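Long-range contacts in L-asparaginase I (Vibrio cholerae, PDB 2OCD), which probably hydrolyses the amino acid L-asparagine to L-aspartate and ammonium, working as a cytoplasmic homotetramer of the asparaginase 1 family: residues Gly90-Ala95 and Ser161-Ala166; Leu149-Arg154 and Gly168-Ser173; Ile213-Met218 and Ile239-Gly244; Val269-Cys274 and Tyr299-Glu304. All coordinates share one frame; numbering follows the deposited sequence.

Contact 1 of 4, residues Gly90-Ala95 and Ser161-Ala166. With ACT (acetate ion), chain G.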
# COMPACT_ATOMS: atom_id res chain seq x y z
N GLY B 90 -3.14 12.51 25.65
CA GLY B 90 -3.58 13.16 24.45
C GLY B 90 -2.52 12.98 23.37
O GLY B 90 -1.33 12.89 23.67
N THR B 91 -2.98 12.98 22.11
CA THR B 91 -2.12 12.67 20.98
C THR B 91 -1.13 13.80 20.61
O THR B 91 -0.07 13.52 20.04
CB THR B 91 -2.92 12.27 19.67
OG1 THR B 91 -3.79 13.34 19.32
CG2 THR B 91 -3.72 10.98 19.86
N ASP B 92 -1.45 15.06 20.86
CA ASP B 92 -0.55 16.09 20.29
C ASP B 92 0.93 15.88 20.65
O ASP B 92 1.80 16.11 19.82
CB ASP B 92 -1.00 17.50 20.68
CG ASP B 92 -2.27 17.94 19.94
OD1 ASP B 92 -2.89 18.94 20.37
OD2 ASP B 92 -2.65 17.28 18.95
N THR B 93 1.22 15.46 21.88
CA THR B 93 2.59 15.34 22.30
C THR B 93 2.87 13.96 22.88
O THR B 93 3.86 13.73 23.56
CB THR B 93 2.98 16.41 23.32
OG1 THR B 93 2.26 16.19 24.51
CG2 THR B 93 2.73 17.82 22.78
N MSE B 94 2.03 13.01 22.53
CA MSE B 94 2.17 11.67 22.97
C MSE B 94 3.53 11.13 22.62
O MSE B 94 4.07 10.36 23.39
CB MSE B 94 1.11 10.83 22.32
CG MSE B 94 1.17 9.43 22.71
SE MSE B 94 -0.47 8.56 22.11
CE MSE B 94 0.16 7.57 20.61
N ALA B 95 4.09 11.52 21.46
CA ALA B 95 5.41 11.01 21.02
C ALA B 95 6.54 11.60 21.82
O ALA B 95 7.55 10.93 22.06
CB ALA B 95 5.66 11.21 19.54
N SER B 161 8.94 7.00 17.51
CA SER B 161 7.63 7.37 17.02
C SER B 161 7.45 8.83 16.74
O SER B 161 8.08 9.66 17.34
CB SER B 161 6.55 6.90 18.02
OG SER B 161 6.38 5.48 17.85
N ARG B 162 6.57 9.12 15.81
CA ARG B 162 6.05 10.45 15.74
C ARG B 162 4.69 10.54 15.09
O ARG B 162 4.28 9.65 14.37
CB ARG B 162 7.03 11.40 15.08
CG ARG B 162 7.73 10.90 13.83
CD ARG B 162 9.20 11.37 13.79
NE ARG B 162 9.45 12.48 12.87
CZ ARG B 162 9.07 13.76 13.02
NH1 ARG B 162 8.35 14.19 14.07
NH2 ARG B 162 9.41 14.63 12.07
N LYS B 163 4.00 11.63 15.40
CA LYS B 163 2.71 11.94 14.84
C LYS B 163 2.88 12.46 13.43
O LYS B 163 3.25 13.61 13.20
CB LYS B 163 1.93 12.95 15.69
CG LYS B 163 0.43 13.03 15.33
CD LYS B 163 -0.37 13.59 16.50
CE LYS B 163 -1.70 14.23 16.11
NZ LYS B 163 -2.16 15.21 17.18
N SER B 164 2.57 11.58 12.50
CA SER B 164 2.81 11.80 11.09
C SER B 164 1.61 12.46 10.45
O SER B 164 1.76 13.20 9.46
CB SER B 164 3.06 10.44 10.44
OG SER B 164 2.01 9.53 10.75
N HIS B 165 0.42 12.21 11.02
CA HIS B 165 -0.81 12.72 10.41
C HIS B 165 -1.75 13.29 11.49
O HIS B 165 -1.87 12.72 12.57
CB HIS B 165 -1.50 11.60 9.61
CG HIS B 165 -2.48 12.09 8.58
ND1 HIS B 165 -2.55 11.56 7.31
CD2 HIS B 165 -3.47 13.02 8.65
CE1 HIS B 165 -3.52 12.14 6.64
NE2 HIS B 165 -4.10 13.04 7.43
N ALA B 166 -2.38 14.42 11.18
CA ALA B 166 -3.33 15.05 12.08
C ALA B 166 -4.47 15.68 11.30
O ALA B 166 -4.24 16.61 10.50
CB ALA B 166 -2.66 16.10 12.89
C ACT G . -5.12 16.64 22.76
O ACT G . -5.98 15.96 23.41
OXT ACT G . -4.43 16.00 21.93
CH3 ACT G . -4.91 18.12 22.94
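K163 spans the gap between 161-166 and 90-95 and ends on two oxygens. Its NZ forms a salt bridge with D92 OD2 at 2.8 Å and donates a longer hydrogen bond, 3.3 Å, to T91 OG1. Reach comes from an extended chain: CG stands anti to the backbone N (chi1 -165°) and every later torsion stays near 180°. On the way, K163 CD passes 3.6 Å from T91 O, and the lysine meets the T91 side chain at about a right angle. T91 OG1 lies between its own N and carbonyl carbon, which turns the hydroxyl to the ammonium group.

This Thr-Asp-Lys grouping is the arrangement known from the asparaginase family, and T91 is a predicted active-site residue. T91 and D92 are predicted to bind substrate, and the side chain of D92 lies about 4 Å from that of S60, another predicted substrate residue. An acetate ion, probably from the crystallisation liquor, lies beside them. It is held loosely within these segments, by a weak hydrogen bond from D92 N to OXT at 3.3 Å. D92 OD1 accepts a hydrogen bond from N247 ND2 of a second subunit, bridging two chains.

The polar end is partly exposed, whereas at the other end A95 and S161 are buried and close-packed. There A95 CB, on the first turn of helix 94-104, sits 3.6 Å from S161 O and 3.9 Å from R162 CA, at the start of strand 162-166. R162 points away from this seam, and its NH1 forms a salt bridge with E304.

Contact 2 of 4, residues Leu149-Arg154 and Gly168-Ser173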
# COMPACT_ATOMS: atom_id res chain seq x y z
N LEU B 149 4.26 2.59 22.12
CA LEU B 149 3.18 3.53 21.73
C LEU B 149 2.22 2.79 20.85
O LEU B 149 2.61 2.25 19.80
CB LEU B 149 3.75 4.78 21.03
CG LEU B 149 2.84 5.98 20.69
CD1 LEU B 149 3.59 7.34 20.59
CD2 LEU B 149 2.08 5.82 19.41
N PHE B 150 0.97 2.72 21.27
CA PHE B 150 0.03 1.95 20.52
C PHE B 150 -0.99 2.87 19.83
O PHE B 150 -1.66 3.69 20.50
CB PHE B 150 -0.62 0.94 21.45
CG PHE B 150 -1.51 -0.02 20.75
CD1 PHE B 150 -0.99 -0.97 19.89
CD2 PHE B 150 -2.85 -0.01 20.96
CE1 PHE B 150 -1.81 -1.88 19.21
CE2 PHE B 150 -3.65 -0.92 20.28
CZ PHE B 150 -3.13 -1.83 19.41
N PHE B 151 -1.06 2.76 18.49
CA PHE B 151 -2.03 3.51 17.69
C PHE B 151 -2.14 2.89 16.30
O PHE B 151 -1.19 2.22 15.84
CB PHE B 151 -1.62 4.98 17.58
CG PHE B 151 -2.76 5.98 17.76
CD1 PHE B 151 -3.18 6.34 19.03
CD2 PHE B 151 -3.35 6.59 16.66
CE1 PHE B 151 -4.20 7.29 19.20
CE2 PHE B 151 -4.36 7.55 16.79
CZ PHE B 151 -4.79 7.91 18.06
N ASN B 152 -3.28 3.11 15.64
CA ASN B 152 -3.52 2.55 14.31
C ASN B 152 -3.18 1.05 14.30
O ASN B 152 -2.46 0.60 13.44
CB ASN B 152 -2.67 3.27 13.22
CG ASN B 152 -2.67 4.83 13.36
OD1 ASN B 152 -1.71 5.43 13.90
ND2 ASN B 152 -3.73 5.48 12.88
N ASN B 153 -3.59 0.29 15.32
CA ASN B 153 -3.36 -1.16 15.36
C ASN B 153 -1.91 -1.64 15.34
O ASN B 153 -1.61 -2.80 15.03
CB ASN B 153 -4.11 -1.86 14.23
CG ASN B 153 -5.58 -1.58 14.26
OD1 ASN B 153 -6.23 -1.69 15.30
ND2 ASN B 153 -6.12 -1.19 13.12
N ARG B 154 -1.00 -0.77 15.71
CA ARG B 154 0.41 -1.17 15.75
C ARG B 154 1.12 -0.64 16.99
O ARG B 154 0.77 0.41 17.51
CB ARG B 154 1.10 -0.77 14.47
CG ARG B 154 1.43 0.69 14.33
CD ARG B 154 2.10 1.00 12.95
NE ARG B 154 1.06 1.12 11.91
CZ ARG B 154 0.48 2.26 11.50
NH1 ARG B 154 0.85 3.43 11.99
NH2 ARG B 154 -0.46 2.21 10.60
N GLY B 168 -8.99 14.38 10.36
CA GLY B 168 -9.89 13.24 10.57
C GLY B 168 -9.13 11.92 10.75
O GLY B 168 -9.56 11.04 11.51
N PHE B 169 -7.99 11.79 10.08
CA PHE B 169 -7.22 10.55 10.12
C PHE B 169 -5.86 10.74 10.79
O PHE B 169 -4.83 10.70 10.14
CB PHE B 169 -7.07 10.00 8.69
CG PHE B 169 -6.19 8.77 8.60
CD1 PHE B 169 -6.34 7.72 9.54
CD2 PHE B 169 -5.22 8.65 7.59
CE1 PHE B 169 -5.52 6.58 9.46
CE2 PHE B 169 -4.40 7.52 7.50
CZ PHE B 169 -4.55 6.48 8.44
N SER B 170 -5.87 10.93 12.10
CA SER B 170 -4.63 11.08 12.86
C SER B 170 -3.90 9.74 13.11
O SER B 170 -4.53 8.70 13.24
CB SER B 170 -4.92 11.81 14.17
OG SER B 170 -4.19 11.25 15.23
N ALA B 171 -2.57 9.78 13.18
CA ALA B 171 -1.80 8.57 13.11
C ALA B 171 -0.35 8.73 13.56
O ALA B 171 0.21 9.82 13.54
CB ALA B 171 -1.84 8.05 11.70
N PHE B 172 0.28 7.63 13.92
CA PHE B 172 1.69 7.63 14.30
C PHE B 172 2.47 6.58 13.50
O PHE B 172 2.00 5.48 13.34
CB PHE B 172 1.86 7.31 15.77
CG PHE B 172 1.29 8.33 16.69
CD1 PHE B 172 2.10 9.28 17.28
CD2 PHE B 172 -0.06 8.33 16.99
CE1 PHE B 172 1.58 10.24 18.13
CE2 PHE B 172 -0.59 9.27 17.83
CZ PHE B 172 0.23 10.24 18.40
N SER B 173 3.68 6.94 13.06
CA SER B 173 4.65 5.99 12.46
C SER B 173 6.02 6.03 13.14
O SER B 173 6.38 7.03 13.81
CB SER B 173 4.90 6.37 11.02
OG SER B 173 5.20 7.74 11.06
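The rings of F151 and F172 form a T-shaped pair, with centroids 5.1 Å apart and planes at 72°. The edge of F172 enters over one face of F151, its CE2 above the ring centre, while S170 O and N152 OD1 lie at the edge of F151. One face of F172 carries L149 CD2, 3.8 Å from F172 CG and displaced toward the rim, which makes a CH-pi contact. F172 thus offers a face to the leucine methyl and an edge to F151; CG anti to the carbonyl carbon (chi1 -65°) directs the ring there. Both rings pack on T91, behind the probable substrate site. A third flat group, the R154 guanidinium, has N152 CB over one face and F172 O near its edge, with NH1 2.7 Å from that oxygen.

The N152 amide brackets A171. OD1 accepts from F172 N at 3.0 Å, a fairly straight bond (162°) whose donor is tilted from the carbonyl plane, and ND2 gives a weak bond of 3.3 Å to S170 O. One side chain thereby does what a neighbouring strand would do, engaging an N-H and a C=O of the same backbone. N152 can do so from the type I' turn of F151 to R154, which joins strands 147-151 and 154-157 as a beta hairpin.

The strands 149-151 and 171-173 do not pair; their axes stay 7.7 Å apart and side chains make the contact. Strand 171-173 instead hydrogen-bonds to strand 162-166. M94 of helix 94-104 packs on L149, F151 and F172, and helix 127-141 adjoins F151 through D127 and N131.

Contact 3 of 4, residues Ile213-Met218 and Ile239-Gly244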
# COMPACT_ATOMS: atom_id res chain seq x y z
N ILE B 213 16.96 24.19 24.76
CA ILE B 213 17.46 23.53 23.57
C ILE B 213 16.96 24.33 22.39
O ILE B 213 15.77 24.52 22.24
CB ILE B 213 16.92 22.09 23.51
CG1 ILE B 213 17.46 21.29 24.72
CG2 ILE B 213 17.33 21.38 22.21
CD1 ILE B 213 16.74 19.97 24.95
N GLY B 214 17.88 24.79 21.55
CA GLY B 214 17.53 25.43 20.28
C GLY B 214 17.33 24.40 19.19
O GLY B 214 17.92 23.33 19.24
N VAL B 215 16.48 24.70 18.21
CA VAL B 215 16.25 23.81 17.08
C VAL B 215 16.27 24.57 15.75
O VAL B 215 15.36 25.34 15.51
CB VAL B 215 14.89 23.14 17.25
CG1 VAL B 215 14.64 22.12 16.11
CG2 VAL B 215 14.80 22.50 18.60
N ILE B 216 17.27 24.34 14.89
CA ILE B 216 17.38 25.08 13.61
C ILE B 216 17.07 24.18 12.41
O ILE B 216 17.61 23.07 12.30
CB ILE B 216 18.80 25.64 13.33
CG1 ILE B 216 19.38 26.41 14.50
CG2 ILE B 216 18.82 26.63 12.16
CD1 ILE B 216 20.91 26.67 14.31
N THR B 217 16.22 24.70 11.52
CA THR B 217 15.87 24.09 10.26
C THR B 217 16.62 24.89 9.20
O THR B 217 16.37 26.07 8.99
CB THR B 217 14.37 24.19 9.94
OG1 THR B 217 13.59 23.77 11.07
CG2 THR B 217 14.03 23.32 8.71
N MSE B 218 17.54 24.24 8.51
CA MSE B 218 18.28 24.93 7.51
C MSE B 218 17.35 25.12 6.33
O MSE B 218 16.52 24.28 6.03
CB MSE B 218 19.48 24.12 7.07
CG MSE B 218 20.40 23.75 8.15
SE MSE B 218 21.59 25.17 8.70
CE MSE B 218 22.95 24.10 9.60
N ILE B 239 19.69 21.38 18.15
CA ILE B 239 19.40 20.39 17.12
C ILE B 239 19.38 21.07 15.73
O ILE B 239 18.67 22.01 15.48
CB ILE B 239 18.06 19.65 17.38
CG1 ILE B 239 18.10 18.96 18.75
CG2 ILE B 239 17.76 18.60 16.30
CD1 ILE B 239 16.74 18.38 19.15
N LEU B 240 20.18 20.52 14.83
CA LEU B 240 20.34 21.05 13.50
C LEU B 240 19.66 20.14 12.54
O LEU B 240 20.12 19.04 12.39
CB LEU B 240 21.81 21.04 13.22
CG LEU B 240 22.43 22.20 12.50
CD1 LEU B 240 22.19 23.48 13.30
CD2 LEU B 240 23.92 21.77 12.41
N LEU B 241 18.55 20.58 11.92
CA LEU B 241 17.81 19.77 10.96
C LEU B 241 18.39 20.13 9.58
O LEU B 241 18.20 21.24 9.05
CB LEU B 241 16.29 20.00 11.06
CG LEU B 241 15.60 20.01 12.45
CD1 LEU B 241 14.23 20.75 12.52
CD2 LEU B 241 15.44 18.59 13.04
N THR B 242 19.14 19.20 9.00
CA THR B 242 19.86 19.46 7.76
C THR B 242 19.23 18.69 6.60
O THR B 242 18.28 17.92 6.82
CB THR B 242 21.34 19.08 7.89
OG1 THR B 242 21.44 17.68 8.14
CG2 THR B 242 22.04 19.88 9.05
N PHE B 243 19.76 18.89 5.38
CA PHE B 243 19.28 18.19 4.16
C PHE B 243 19.82 16.79 3.88
O PHE B 243 20.96 16.44 4.18
CB PHE B 243 19.56 18.99 2.90
CG PHE B 243 19.38 20.48 3.07
CD1 PHE B 243 18.14 21.01 3.30
CD2 PHE B 243 20.46 21.32 3.00
CE1 PHE B 243 17.97 22.38 3.44
CE2 PHE B 243 20.27 22.68 3.12
CZ PHE B 243 19.03 23.20 3.33
N GLY B 244 18.97 16.03 3.20
CA GLY B 244 19.27 14.65 2.85
C GLY B 244 20.06 13.99 3.96
O GLY B 244 19.60 13.92 5.09
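Four backbone hydrogen bonds join I213-M218 to I239-G244 in parallel register. I239 N gives to G214 O at 2.9 Å and I216 N to I239 O at 2.8 Å; L241 N then gives to I216 O at 2.7 Å and M218 N to L241 O at 3.1 Å. The last two are almost straight at the hydrogen, and the short strand axes diverge by just 12°. The alternation, with I216 bonding to both neighbours of L240 and L241 bonding to both neighbours of T217, is the signature of a regular parallel pair.

Side chains follow from that register. V215, T217, I239 and L241 share one face. There L241 CD1 lodges 3.9 Å from V215 CG1 and 3.4 Å from T217 OG1, a methyl beside a hydroxyl. I216 and L240 point together to the other face, their CD1 atoms 3.6 Å apart. Selenomethionine M218 folds back onto L240: its chain bends at chi2 (-79°) and brings CE 3.5 Å from L240 CG. Beyond the strand end, the F243 ring comes alongside the backbone and CB of M218.

In the next shell T242 OG1 hydrogen-bonds to N270 OD1 of the neighbouring strand, and V215, T217 and L241 pack on a second subunit. The two strands belong to the beta-alpha-beta unit 213-217, 224-231, 237-242. Strand 213-217 is outermost within the chain's four-stranded parallel sheet, strand 237-242 has 267-272 as its other neighbour, and helix 303-315 packs through L307 on I213 and I239.

Contact 4 of 4, residues Val269-Cys274 and Tyr299-Glu304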
# COMPACT_ATOMS: atom_id res chain seq x y z
N VAL B 269 23.78 18.73 17.60
CA VAL B 269 23.46 17.42 17.08
C VAL B 269 22.82 17.64 15.73
O VAL B 269 22.02 18.55 15.55
CB VAL B 269 22.49 16.66 18.03
CG1 VAL B 269 21.22 17.42 18.24
CG2 VAL B 269 22.20 15.20 17.53
N ASN B 270 23.24 16.82 14.78
CA ASN B 270 22.80 16.97 13.43
C ASN B 270 21.76 15.88 13.11
O ASN B 270 22.13 14.73 13.06
CB ASN B 270 24.04 16.90 12.52
CG ASN B 270 23.69 16.88 11.02
OD1 ASN B 270 22.53 17.18 10.60
ND2 ASN B 270 24.69 16.53 10.21
N LEU B 271 20.48 16.24 12.94
CA LEU B 271 19.46 15.31 12.43
C LEU B 271 19.04 15.67 11.01
O LEU B 271 19.16 16.80 10.62
CB LEU B 271 18.19 15.40 13.22
CG LEU B 271 18.10 15.14 14.71
CD1 LEU B 271 16.61 15.02 15.02
CD2 LEU B 271 18.82 13.86 15.12
N THR B 272 18.50 14.73 10.25
CA THR B 272 17.98 15.05 8.91
C THR B 272 16.56 15.68 8.95
O THR B 272 15.73 15.29 9.76
CB THR B 272 18.01 13.79 8.00
OG1 THR B 272 17.75 14.17 6.63
CG2 THR B 272 17.00 12.71 8.48
N GLN B 273 16.28 16.67 8.11
CA GLN B 273 14.90 17.15 7.94
C GLN B 273 14.06 16.19 7.06
O GLN B 273 12.85 16.26 7.09
CB GLN B 273 14.82 18.64 7.53
CG GLN B 273 15.32 19.04 6.16
CD GLN B 273 15.57 20.59 5.98
OE1 GLN B 273 16.33 21.23 6.74
NE2 GLN B 273 14.95 21.17 4.96
N CYS B 274 14.68 15.23 6.36
CA CYS B 274 13.91 14.10 5.75
C CYS B 274 13.18 13.19 6.74
O CYS B 274 13.62 13.06 7.88
CB CYS B 274 14.86 13.22 4.99
SG CYS B 274 15.45 14.07 3.62
N TYR B 299 22.25 10.31 13.68
CA TYR B 299 21.93 9.18 12.84
C TYR B 299 20.47 9.30 12.38
O TYR B 299 20.14 10.30 11.71
CB TYR B 299 22.27 7.88 13.62
CG TYR B 299 23.73 7.83 14.04
CD1 TYR B 299 24.71 7.24 13.20
CD2 TYR B 299 24.16 8.41 15.22
CE1 TYR B 299 26.08 7.25 13.54
CE2 TYR B 299 25.49 8.40 15.58
CZ TYR B 299 26.45 7.83 14.74
OH TYR B 299 27.78 7.80 15.12
N ASP B 300 19.61 8.35 12.77
CA ASP B 300 18.17 8.31 12.34
C ASP B 300 17.17 8.64 13.45
O ASP B 300 16.06 8.09 13.46
CB ASP B 300 17.77 6.95 11.70
CG ASP B 300 18.00 5.74 12.60
OD1 ASP B 300 18.59 5.82 13.72
OD2 ASP B 300 17.59 4.65 12.16
N MSE B 301 17.56 9.50 14.38
CA MSE B 301 16.71 9.82 15.49
C MSE B 301 15.60 10.71 15.00
O MSE B 301 15.79 11.50 14.15
CB MSE B 301 17.47 10.55 16.59
CG MSE B 301 18.13 9.60 17.56
SE MSE B 301 18.65 10.43 19.28
CE MSE B 301 20.21 11.46 18.63
N THR B 302 14.41 10.51 15.55
CA THR B 302 13.34 11.50 15.47
C THR B 302 13.76 12.76 16.30
O THR B 302 14.64 12.71 17.19
CB THR B 302 12.08 10.91 16.00
OG1 THR B 302 12.26 10.62 17.39
CG2 THR B 302 11.76 9.63 15.24
N PRO B 303 13.25 13.92 15.91
CA PRO B 303 13.39 15.13 16.71
C PRO B 303 12.98 14.90 18.12
O PRO B 303 13.67 15.35 19.06
CB PRO B 303 12.37 16.08 16.08
CG PRO B 303 12.36 15.65 14.57
CD PRO B 303 12.60 14.15 14.60
N GLU B 304 11.88 14.18 18.27
CA GLU B 304 11.33 13.92 19.58
C GLU B 304 12.26 13.01 20.39
O GLU B 304 12.50 13.30 21.55
CB GLU B 304 9.84 13.50 19.55
CG GLU B 304 9.42 12.71 18.34
CD GLU B 304 9.02 13.53 17.10
OE1 GLU B 304 7.84 13.99 17.00
OE2 GLU B 304 9.86 13.61 16.18
O HOH W 1 18.34 12.11 11.94
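L271 reaches from strand 267-272 into the turn of 299-304, and its branches do most of the apolar work. CB and CG carry the chain across while staying more than 4.2 Å from that segment. With CG anti to the carbonyl carbon (chi1 -59°), the two branches divide the surface of the turn, CD1 on P303 and the backbone before it, CD2 on M301. CD1 lies 3.6 Å from P303 CA, also close to T302 O, and so rests on the backbone that opens helix 303-315. CD2 lies 3.9 Å from M301 CB, where the side chains of L271 and selenomethionine M301 meet at about a right angle. The M301 chain bends at chi3 (-74°), and its CE ends 4.4 Å from V269 CG2.

No direct hydrogen bond crosses between the segments; a water supplies the polar link. It accepts from T272 N at 3.1 Å, donates to Y299 O at 2.6 Å and gives a weak bond to M301 O. The strand's last backbone N-H is tied to the turn. T272 also makes an ST turn, its OG1 accepting from C274 N at 3.3 Å, where the chain turns after the strand.

T302 occupies the N-cap position of helix 303-315, and its OG1 caps A305 N. The contact therefore packs a helix start against the end of a parallel strand. Strand 237-242 pairs with 267-272 and brings I239 against V269 and L271, the helix adds A306 and L310 to the same core, and R162 of strand 162-166 packs on T302 and P303.

How the contacts relate
Along the chain, contacts 1 and 2 alternate their segments, whereas contacts 3 and 4 follow in series. The first pair belongs to the N-terminal family region, with centres 8 Å apart, and shares the two-stranded sheet 162-166 and 171-173. The second pair, also 8 Å apart, shares the C-terminal parallel sheet through strands 237-242 and 267-272. Contacts 2 and 3 are the most distant, about 26 Å between centres. Contact 4 bridges the regions, since the start of helix 303-315 touches strand 162-166 of contact 1. Contacts 1, 3 and 4 all touch a second subunit, consistent with the family's predicted substrate site lying where C-terminal elements of one subunit meet N-terminal elements of another.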